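Local coordinates for protein aminotransferase AspB (Helicobacter pylori 26695, PDB 3EZS) that probably binds pyridoxal 5'-phosphate and works as an aminotransferase, passing amino groups between amino acids and oxo acids, at residues R74-E79 with C195-Y200; N83-T88 with S240-G245; I159-N164 with I191-Y196. All blocks are in the same frame, centred on the assembly; numbering follows the deposited sequence. Where two conformers were deposited one is given.

Interaction 1: R74-E79 with C195-Y200; sequences RRFKIE and CYSEIY. With EDO (1,2-ethanediol), chain F.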
loop_
_atom_site.group_PDB
_atom_site.type_symbol
_atom_site.label_atom_id
_atom_site.label_comp_id
_atom_site.label_asym_id
_atom_site.label_seq_id
_atom_site.Cartn_x
_atom_site.Cartn_y
_atom_site.Cartn_z
ATOM N N ARG A 74 -24.950 8.173 8.860
ATOM C CA ARG A 74 -25.226 9.523 9.320
ATOM C C ARG A 74 -25.170 10.543 8.201
ATOM O O ARG A 74 -26.011 11.437 8.125
ATOM C CB ARG A 74 -24.212 9.962 10.366
ATOM C CG ARG A 74 -24.236 9.194 11.695
ATOM C CD ARG A 74 -23.415 9.973 12.733
ATOM N NE ARG A 74 -22.065 10.269 12.259
ATOM C CZ ARG A 74 -21.016 9.448 12.359
ATOM N NH1 ARG A 74 -21.120 8.232 12.892
ATOM N NH2 ARG A 74 -19.841 9.844 11.906
ATOM N N ARG A 75 -24.187 10.390 7.319
ATOM C CA ARG A 75 -23.945 11.372 6.272
ATOM C C ARG A 75 -24.845 11.253 5.055
ATOM O O ARG A 75 -25.291 12.273 4.541
ATOM C CB ARG A 75 -22.472 11.334 5.838
ATOM C CG ARG A 75 -22.117 12.231 4.652
ATOM C CD ARG A 75 -22.381 13.727 4.884
ATOM N NE ARG A 75 -21.943 14.446 3.692
ATOM C CZ ARG A 75 -22.670 14.652 2.594
ATOM N NH1 ARG A 75 -23.925 14.261 2.501
ATOM N NH2 ARG A 75 -22.123 15.276 1.568
ATOM N N PHE A 76 -25.090 10.035 4.588
ATOM C CA PHE A 76 -25.890 9.826 3.376
ATOM C C PHE A 76 -27.229 9.136 3.588
ATOM O O PHE A 76 -27.942 8.889 2.612
ATOM C CB PHE A 76 -25.055 9.075 2.314
ATOM C CG PHE A 76 -23.759 9.761 1.985
ATOM C CD1 PHE A 76 -23.751 10.899 1.186
ATOM C CD2 PHE A 76 -22.543 9.278 2.480
ATOM C CE1 PHE A 76 -22.573 11.545 0.885
ATOM C CE2 PHE A 76 -21.348 9.915 2.186
ATOM C CZ PHE A 76 -21.361 11.054 1.389
ATOM N N LYS A 77 -27.562 8.822 4.840
ATOM C CA LYS A 77 -28.828 8.142 5.200
ATOM C C LYS A 77 -28.989 6.769 4.548
ATOM O O LYS A 77 -30.103 6.328 4.267
ATOM C CB LYS A 77 -30.037 9.030 4.866
ATOM C CG LYS A 77 -29.906 10.499 5.290
ATOM C CD LYS A 77 -29.531 10.644 6.751
ATOM N N ILE A 78 -27.871 6.107 4.290
ATOM C CA ILE A 78 -27.861 4.784 3.686
ATOM C C ILE A 78 -27.184 3.853 4.682
ATOM O O ILE A 78 -26.150 4.197 5.250
ATOM C CB ILE A 78 -27.085 4.777 2.361
ATOM C CG1 ILE A 78 -27.896 5.471 1.271
ATOM C CG2 ILE A 78 -26.786 3.366 1.904
ATOM C CD1 ILE A 78 -27.104 5.705 0.000
ATOM N N GLU A 79 -27.769 2.677 4.896
ATOM C CA GLU A 79 -27.202 1.700 5.806
ATOM C C GLU A 79 -26.535 0.643 4.975
ATOM O O GLU A 79 -27.187 -0.244 4.437
ATOM C CB GLU A 79 -28.288 1.108 6.698
ATOM C CG GLU A 79 -27.748 0.279 7.847
ATOM C CD GLU A 79 -28.690 0.258 9.055
ATOM O OE1 GLU A 79 -29.924 0.391 8.876
ATOM O OE2 GLU A 79 -28.178 0.119 10.190
ATOM N N CYS A 195 -14.012 12.048 -2.603
ATOM C CA CYS A 195 -13.125 12.575 -1.562
ATOM C C CYS A 195 -13.392 14.029 -1.128
ATOM O O CYS A 195 -12.903 14.448 -0.069
ATOM C CB CYS A 195 -11.668 12.319 -1.930
ATOM S SG CYS A 195 -11.355 10.543 -1.997
ATOM N N TYR A 196 -14.206 14.778 -1.878
ATOM C CA TYR A 196 -14.582 16.147 -1.485
ATOM C C TYR A 196 -16.015 16.240 -0.966
ATOM O O TYR A 196 -16.536 17.333 -0.784
ATOM C CB TYR A 196 -14.356 17.126 -2.660
ATOM C CG TYR A 196 -12.885 17.253 -2.984
ATOM C CD1 TYR A 196 -12.074 18.116 -2.271
ATOM C CD2 TYR A 196 -12.301 16.464 -3.957
ATOM C CE1 TYR A 196 -10.721 18.215 -2.537
ATOM C CE2 TYR A 196 -10.947 16.545 -4.228
ATOM C CZ TYR A 196 -10.157 17.424 -3.510
ATOM O OH TYR A 196 -8.809 17.523 -3.777
ATOM N N SER A 197 -16.636 15.107 -0.654
ATOM C CA SER A 197 -18.035 15.130 -0.242
ATOM C C SER A 197 -18.280 15.827 1.100
ATOM O O SER A 197 -19.401 16.211 1.380
ATOM C CB SER A 197 -18.622 13.711 -0.267
ATOM O OG SER A 197 -17.883 12.854 0.579
ATOM N N GLU A 198 -17.238 16.010 1.912
ATOM C CA GLU A 198 -17.368 16.703 3.188
ATOM C C GLU A 198 -16.851 18.139 3.130
ATOM O O GLU A 198 -16.823 18.821 4.153
ATOM C CB GLU A 198 -16.626 15.927 4.288
ATOM C CG GLU A 198 -17.307 14.644 4.741
ATOM C CD GLU A 198 -18.427 14.921 5.720
ATOM O OE1 GLU A 198 -19.456 15.471 5.298
ATOM O OE2 GLU A 198 -18.269 14.604 6.924
ATOM N N ILE A 199 -16.439 18.588 1.942
ATOM C CA ILE A 199 -15.926 19.932 1.740
ATOM C C ILE A 199 -16.999 20.639 0.942
ATOM O O ILE A 199 -17.079 20.499 -0.263
ATOM C CB ILE A 199 -14.553 19.944 0.989
ATOM C CG1 ILE A 199 -13.564 18.939 1.615
ATOM C CG2 ILE A 199 -13.959 21.363 0.967
ATOM C CD1 ILE A 199 -13.419 19.080 3.150
ATOM N N TYR A 200 -17.862 21.371 1.629
ATOM C CA TYR A 200 -18.962 22.052 0.981
ATOM C C TYR A 200 -19.381 23.247 1.829
ATOM O O TYR A 200 -19.125 23.303 3.033
ATOM C CB TYR A 200 -20.134 21.094 0.717
ATOM C CG TYR A 200 -20.746 20.499 1.961
ATOM C CD1 TYR A 200 -21.794 21.124 2.618
ATOM C CD2 TYR A 200 -20.269 19.307 2.480
ATOM C CE1 TYR A 200 -22.355 20.561 3.773
ATOM C CE2 TYR A 200 -20.813 18.742 3.626
ATOM C CZ TYR A 200 -21.845 19.366 4.261
ATOM O OH TYR A 200 -22.356 18.788 5.385
HETATM C C1 EDO F . -8.144 14.851 -5.625
HETATM O O1 EDO F . -7.937 14.355 -4.290
HETATM C C2 EDO F . -9.034 13.860 -6.397
HETATM O O2 EDO F . -10.434 14.127 -6.347
#
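Arg75, in the last turn of helix 62-76, faces a type I beta turn from Tyr196 to Ile199, and the backbones stay so far apart (9.0 Å between the CA atoms of Arg75 and Glu198) that side chains must tie this helix end to the loop leaving strand 189-193. Arginine suits the task, being long and carrying several N-H groups. Its CG swings anti to the backbone N (chi1 175°) and the chain bends at chi2, which presents the guanidinium edge to the turn. There NH2 gives a nearly straight bond to Ser197 O at 2.9 Å, with that oxygen in the guanidinium plane, while NE makes a salt bridge to Glu198 OE1 at 3.1 Å. The glutamate oxygen is met from above its carboxylate plane, as the two side chains lie alongside one another, pointing opposite ways. Phe76 backs the arginine: its ring has Arg75 CG over its centre, 3.4 Å above the plane, and its CE1 lies against one guanidinium face. A flat apolar ring fits this buried place. At its edge, Phe76 CZ comes within 4.0 Å of Ser197 OG, a hydroxyl small enough for the turn and bonded to Glu194 O. Further out, Arg75 NH2 also reaches Pro205 O, and Glu198 OE2 pairs with Arg232. Carbonyls and carboxylate together thus fix the guanidinium's rotation, and Glu198, shared between two arginines, probably stays ionised.

Interaction 2: N83-T88 with S240-G245; sequences NELIST and SGFIAG
Ile86 and Ile243 form a hydrogen-bonded antiparallel pair, joined by Ile86 N to Ile243 O at 2.8 Å and Ile243 N to Ile86 O at 2.9 Å. Thr88 with Gly241 repeats the pattern, and Gly245 N to Glu84 O extends it. Beta-branched residues suit these extended backbones. Ile86 CB lies 3.8 Å from Ile243 CG2, and Thr88 lays its methyl CG2 at 4.0 Å from that same branch. The other sheet face carries Leu85, Ser87, Phe242 and Ala244. Here Leu85 CD1 sits over the Phe242 ring in a CH-pi contact, 3.9 Å from its centroid and offset toward the rim; chi1 of 65° places the ring between the phenylalanine's own N and carbonyl carbon. Gly245 adopts a positive phi (147°), a conformation glycine reaches readily. In the next shell, a water links Thr88 O to Ser240 OG, Thr88 OG1 bonds Gly90 O, and Gly241 O accepts from Gln68 NE2. Within this chain, strand 85-88 is one of two outermost strands of the seven-stranded mixed sheet, the large-domain sheet of fold-type I PLP enzymes; helix 62-76 packs on the Leu85 and Phe242 face, helix 92-102 on the Thr88 and Ile243 face.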
loop_
_atom_site.group_PDB
_atom_site.type_symbol
_atom_site.label_atom_id
_atom_site.label_comp_id
_atom_site.label_asym_id
_atom_site.label_seq_id
_atom_site.Cartn_x
_atom_site.Cartn_y
_atom_site.Cartn_z
ATOM N N ASN A 83 -20.839 -6.489 3.630
ATOM C CA ASN A 83 -20.056 -6.800 2.430
ATOM C C ASN A 83 -20.132 -5.673 1.372
ATOM O O ASN A 83 -19.667 -5.843 0.235
ATOM C CB ASN A 83 -20.435 -8.187 1.851
ATOM C CG ASN A 83 -21.922 -8.320 1.515
ATOM O OD1 ASN A 83 -22.723 -7.432 1.806
ATOM N ND2 ASN A 83 -22.294 -9.443 0.907
ATOM N N GLU A 84 -20.681 -4.519 1.757
ATOM C CA GLU A 84 -20.810 -3.364 0.858
ATOM C C GLU A 84 -19.818 -2.223 1.145
ATOM O O GLU A 84 -19.940 -1.133 0.586
ATOM C CB GLU A 84 -22.261 -2.855 0.854
ATOM C CG GLU A 84 -23.153 -3.783 0.069
ATOM C CD GLU A 84 -24.619 -3.454 0.133
ATOM O OE1 GLU A 84 -25.025 -2.641 0.994
ATOM O OE2 GLU A 84 -25.366 -4.056 -0.678
ATOM N N LEU A 85 -18.833 -2.475 1.997
ATOM C CA LEU A 85 -17.811 -1.467 2.297
ATOM C C LEU A 85 -16.503 -2.160 2.614
ATOM O O LEU A 85 -16.478 -3.116 3.391
ATOM C CB LEU A 85 -18.255 -0.570 3.437
ATOM C CG LEU A 85 -17.264 0.518 3.870
ATOM C CD1 LEU A 85 -18.006 1.778 4.314
ATOM C CD2 LEU A 85 -16.307 0.024 4.954
ATOM N N ILE A 86 -15.437 -1.725 1.951
ATOM C CA ILE A 86 -14.089 -2.229 2.204
ATOM C C ILE A 86 -13.226 -1.066 2.697
ATOM O O ILE A 86 -13.268 0.008 2.108
ATOM C CB ILE A 86 -13.458 -2.900 0.939
ATOM C CG1 ILE A 86 -14.059 -4.303 0.711
ATOM C CG2 ILE A 86 -11.930 -3.045 1.074
ATOM C CD1 ILE A 86 -13.417 -5.082 -0.414
ATOM N N SER A 87 -12.477 -1.287 3.785
ATOM C CA SER A 87 -11.563 -0.290 4.366
ATOM C C SER A 87 -10.281 -0.270 3.544
ATOM O O SER A 87 -9.745 -1.345 3.205
ATOM C CB SER A 87 -11.197 -0.651 5.815
ATOM O OG SER A 87 -12.301 -0.565 6.705
ATOM N N THR A 88 -9.772 0.926 3.239
ATOM C CA THR A 88 -8.567 1.073 2.416
ATOM C C THR A 88 -7.538 2.049 3.024
ATOM O O THR A 88 -7.834 2.778 3.968
ATOM C CB THR A 88 -8.950 1.541 0.989
ATOM O OG1 THR A 88 -9.427 2.892 1.029
ATOM C CG2 THR A 88 -10.031 0.649 0.400
ATOM N N SER A 240 -6.393 6.700 5.750
ATOM C CA SER A 240 -7.652 5.997 5.918
ATOM C C SER A 240 -8.699 6.442 4.898
ATOM O O SER A 240 -8.972 7.627 4.725
ATOM C CB SER A 240 -8.223 6.176 7.330
ATOM O OG SER A 240 -9.406 5.399 7.462
ATOM N N GLY A 241 -9.289 5.454 4.253
ATOM C CA GLY A 241 -10.331 5.660 3.270
ATOM C C GLY A 241 -11.130 4.383 3.178
ATOM O O GLY A 241 -10.922 3.447 3.966
ATOM N N PHE A 242 -12.075 4.375 2.247
ATOM C CA PHE A 242 -12.881 3.209 1.977
ATOM C C PHE A 242 -13.463 3.259 0.572
ATOM O O PHE A 242 -13.401 4.285 -0.124
ATOM C CB PHE A 242 -13.976 2.982 3.048
ATOM C CG PHE A 242 -15.054 4.054 3.128
ATOM C CD1 PHE A 242 -16.169 4.013 2.292
ATOM C CD2 PHE A 242 -14.996 5.043 4.102
ATOM C CE1 PHE A 242 -17.174 4.983 2.382
ATOM C CE2 PHE A 242 -15.995 6.004 4.202
ATOM C CZ PHE A 242 -17.088 5.968 3.342
ATOM N N ILE A 243 -13.971 2.111 0.163
ATOM C CA ILE A 243 -14.679 1.935 -1.093
ATOM C C ILE A 243 -15.962 1.184 -0.728
ATOM O O ILE A 243 -15.916 0.174 -0.018
ATOM C CB ILE A 243 -13.854 1.208 -2.165
ATOM C CG1 ILE A 243 -14.666 1.096 -3.458
ATOM C CG2 ILE A 243 -13.388 -0.162 -1.682
ATOM C CD1 ILE A 243 -13.835 0.715 -4.645
ATOM N N ALA A 244 -17.099 1.711 -1.191
ATOM C CA ALA A 244 -18.406 1.159 -0.897
ATOM C C ALA A 244 -19.254 1.018 -2.164
ATOM O O ALA A 244 -19.135 1.823 -3.103
ATOM C CB ALA A 244 -19.118 2.050 0.130
ATOM N N GLY A 245 -20.093 -0.014 -2.197
ATOM C CA GLY A 245 -20.967 -0.251 -3.348
ATOM C C GLY A 245 -21.219 -1.721 -3.622
ATOM O O GLY A 245 -21.435 -2.489 -2.689
HETATM O O HOH W 1 -8.847 2.648 6.554
#

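Interaction 3: I159-N164 with I191-Y196; sequences ILNSPN and INDECY. With EDO (1,2-ethanediol), chain F; EDO (1,2-ethanediol), chain D.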
loop_
_atom_site.group_PDB
_atom_site.type_symbol
_atom_site.label_atom_id
_atom_site.label_comp_id
_atom_site.label_asym_id
_atom_site.label_seq_id
_atom_site.Cartn_x
_atom_site.Cartn_y
_atom_site.Cartn_z
ATOM N N ILE A 159 -15.020 6.811 -14.456
ATOM C CA ILE A 159 -14.641 7.430 -13.189
ATOM C C ILE A 159 -15.100 8.873 -13.185
ATOM O O ILE A 159 -14.688 9.658 -14.032
ATOM C CB ILE A 159 -13.116 7.447 -12.979
ATOM C CG1 ILE A 159 -12.532 6.035 -13.039
ATOM C CG2 ILE A 159 -12.768 8.089 -11.634
ATOM C CD1 ILE A 159 -11.019 5.998 -13.014
ATOM N N LEU A 160 -15.993 9.206 -12.257
ATOM C CA LEU A 160 -16.435 10.573 -12.050
ATOM C C LEU A 160 -15.736 11.065 -10.784
ATOM O O LEU A 160 -15.222 10.256 -9.984
ATOM C CB LEU A 160 -17.951 10.654 -11.873
ATOM C CG LEU A 160 -18.829 10.084 -12.997
ATOM C CD1 LEU A 160 -20.289 10.034 -12.532
ATOM C CD2 LEU A 160 -18.675 10.869 -14.312
ATOM N N ASN A 161 -15.711 12.384 -10.616
ATOM C CA ASN A 161 -15.121 13.011 -9.444
ATOM C C ASN A 161 -16.030 14.178 -9.073
ATOM O O ASN A 161 -15.873 15.283 -9.604
ATOM C CB ASN A 161 -13.703 13.480 -9.761
ATOM C CG ASN A 161 -13.003 14.144 -8.580
ATOM O OD1 ASN A 161 -12.135 15.010 -8.772
ATOM N ND2 ASN A 161 -13.351 13.729 -7.362
ATOM N N SER A 162 -16.970 13.927 -8.157
ATOM C CA SER A 162 -17.958 14.926 -7.762
ATOM C C SER A 162 -18.172 14.971 -6.246
ATOM O O SER A 162 -18.661 13.994 -5.675
ATOM C CB SER A 162 -19.272 14.602 -8.448
ATOM O OG SER A 162 -20.258 15.544 -8.144
ATOM N N PRO A 163 -17.848 16.114 -5.587
ATOM C CA PRO A 163 -17.279 17.363 -6.135
ATOM C C PRO A 163 -15.931 17.163 -6.815
ATOM O O PRO A 163 -15.140 16.285 -6.426
ATOM C CB PRO A 163 -17.162 18.274 -4.905
ATOM C CG PRO A 163 -18.155 17.710 -3.921
ATOM C CD PRO A 163 -18.133 16.237 -4.147
ATOM N N ASN A 164 -15.694 17.984 -7.834
ATOM C CA ASN A 164 -14.537 17.859 -8.696
ATOM C C ASN A 164 -13.292 18.676 -8.344
ATOM O O ASN A 164 -13.373 19.871 -8.004
ATOM C CB ASN A 164 -14.976 18.257 -10.117
ATOM C CG ASN A 164 -13.877 18.059 -11.168
ATOM O OD1 ASN A 164 -13.334 19.027 -11.686
ATOM N ND2 ASN A 164 -13.531 16.807 -11.452
ATOM N N ILE A 191 -17.692 4.541 -11.123
ATOM C CA ILE A 191 -17.131 4.932 -9.828
ATOM C C ILE A 191 -17.188 6.444 -9.647
ATOM O O ILE A 191 -16.985 7.184 -10.596
ATOM C CB ILE A 191 -15.611 4.573 -9.756
ATOM C CG1 ILE A 191 -15.386 3.063 -9.799
ATOM C CG2 ILE A 191 -14.956 5.156 -8.503
ATOM C CD1 ILE A 191 -13.887 2.714 -9.974
ATOM N N ASN A 192 -17.466 6.904 -8.432
ATOM C CA ASN A 192 -17.319 8.311 -8.129
ATOM C C ASN A 192 -16.248 8.468 -7.038
ATOM O O ASN A 192 -16.309 7.828 -5.986
ATOM C CB ASN A 192 -18.631 8.961 -7.695
ATOM C CG ASN A 192 -18.524 10.495 -7.571
ATOM O OD1 ASN A 192 -17.714 11.134 -8.238
ATOM N ND2 ASN A 192 -19.363 11.080 -6.721
ATOM N N ASP A 193 -15.233 9.268 -7.343
ATOM C CA ASP A 193 -14.208 9.659 -6.389
ATOM C C ASP A 193 -14.904 10.723 -5.547
ATOM O O ASP A 193 -15.049 11.873 -5.975
ATOM C CB ASP A 193 -13.014 10.220 -7.148
ATOM C CG ASP A 193 -11.957 10.835 -6.250
ATOM O OD1 ASP A 193 -12.184 11.008 -5.040
ATOM O OD2 ASP A 193 -10.887 11.170 -6.793
ATOM N N GLU A 194 -15.364 10.327 -4.360
ATOM C CA GLU A 194 -16.118 11.219 -3.473
ATOM C C GLU A 194 -15.292 11.812 -2.333
ATOM O O GLU A 194 -15.819 12.083 -1.247
ATOM C CB GLU A 194 -17.351 10.474 -2.930
ATOM C CG GLU A 194 -18.293 10.120 -4.024
ATOM C CD GLU A 194 -19.641 9.579 -3.589
ATOM O OE1 GLU A 194 -19.839 9.118 -2.437
ATOM O OE2 GLU A 194 -20.520 9.629 -4.456
ATOM N N CYS A 195 -14.012 12.048 -2.603
ATOM C CA CYS A 195 -13.125 12.575 -1.562
ATOM C C CYS A 195 -13.392 14.029 -1.128
ATOM O O CYS A 195 -12.903 14.448 -0.069
ATOM C CB CYS A 195 -11.668 12.319 -1.930
ATOM S SG CYS A 195 -11.355 10.543 -1.997
ATOM N N TYR A 196 -14.206 14.778 -1.878
ATOM C CA TYR A 196 -14.582 16.147 -1.485
ATOM C C TYR A 196 -16.015 16.240 -0.966
ATOM O O TYR A 196 -16.536 17.333 -0.784
ATOM C CB TYR A 196 -14.356 17.126 -2.660
ATOM C CG TYR A 196 -12.885 17.253 -2.984
ATOM C CD1 TYR A 196 -12.074 18.116 -2.271
ATOM C CD2 TYR A 196 -12.301 16.464 -3.957
ATOM C CE1 TYR A 196 -10.721 18.215 -2.537
ATOM C CE2 TYR A 196 -10.947 16.545 -4.228
ATOM C CZ TYR A 196 -10.157 17.424 -3.510
ATOM O OH TYR A 196 -8.809 17.523 -3.777
HETATM C C1 EDO F . -8.144 14.851 -5.625
HETATM O O1 EDO F . -7.937 14.355 -4.290
HETATM C C2 EDO F . -9.034 13.860 -6.397
HETATM O O2 EDO F . -10.434 14.127 -6.347
HETATM C C1 EDO D . -18.074 16.831 -12.421
HETATM O O1 EDO D . -18.598 16.498 -11.125
HETATM C C2 EDO D . -17.658 15.547 -13.123
HETATM O O2 EDO D . -16.900 14.727 -12.254
HETATM O O HOH W 2 -15.129 14.273 -4.577
#
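Asp193 O is gripped by Asn161 ND2 at 2.9 Å, in the plane of the asparagine amide, and by a water that donates to Pro163 O and accepts from Tyr196 N. Both segments end parallel strands of a beta-alpha-beta crossover, 157-160 and 189-193, bridged through helix 173-186. The strands are joined by Leu160 N to Ile191 O and Asp193 N to Leu160 O, both 2.8 Å. Asn192 suits its place because one amide both gives and accepts: OD1 takes Ser162 N on a lone pair at 2.9 Å, ND2 reaches Ser162 O at 3.2 Å and bonds Glu194 OE2, of a carboxylate also held by Ser207 OG and Leu208 N. Pro163, after a cis peptide, lays CB 3.8 Å from Tyr196 CB. Asn161, Asp193 and Tyr196 touch one bound ethanediol, probably from the crystallisation liquor; Asp193 OD2 also pairs with Tyr121 OH. Asp193 and Tyr196 probably correspond to the residues at the cofactor's pyridine nitrogen and O3', Asn165, whose N bonds Asn161 OD1, to the ring asparagine, and Lys231 to the Schiff-base lysine. In an Asx turn, Asp193 (chi1 172°) turns its carboxylate toward the following backbone, where OD1 accepts from Cys195 N at 3.2 Å.

In the fold
From the N terminus, helix 62-76 ends in 74-79, which opens interaction 1, and strand 85-88 soon opens interaction 2. Next comes interaction 3, the most local: 159-164 closes with 191-196 after a single helical crossover. Interaction 1 closes directly afterwards on 195-200, sharing Cys195 and Tyr196 with interaction 3, so one continuous run of chain serves both. Interaction 2 closes last, at 240-245. Interaction 3 therefore lies within the span of interaction 2 and ends on the same run as interaction 1, whereas interactions 1 and 2 cross. Interactions 2 and 3 both belong to the mixed sheet, one at its antiparallel edge and the other among its parallel strands, while interaction 1 ties a helix end to the loop leaving strand 189-193.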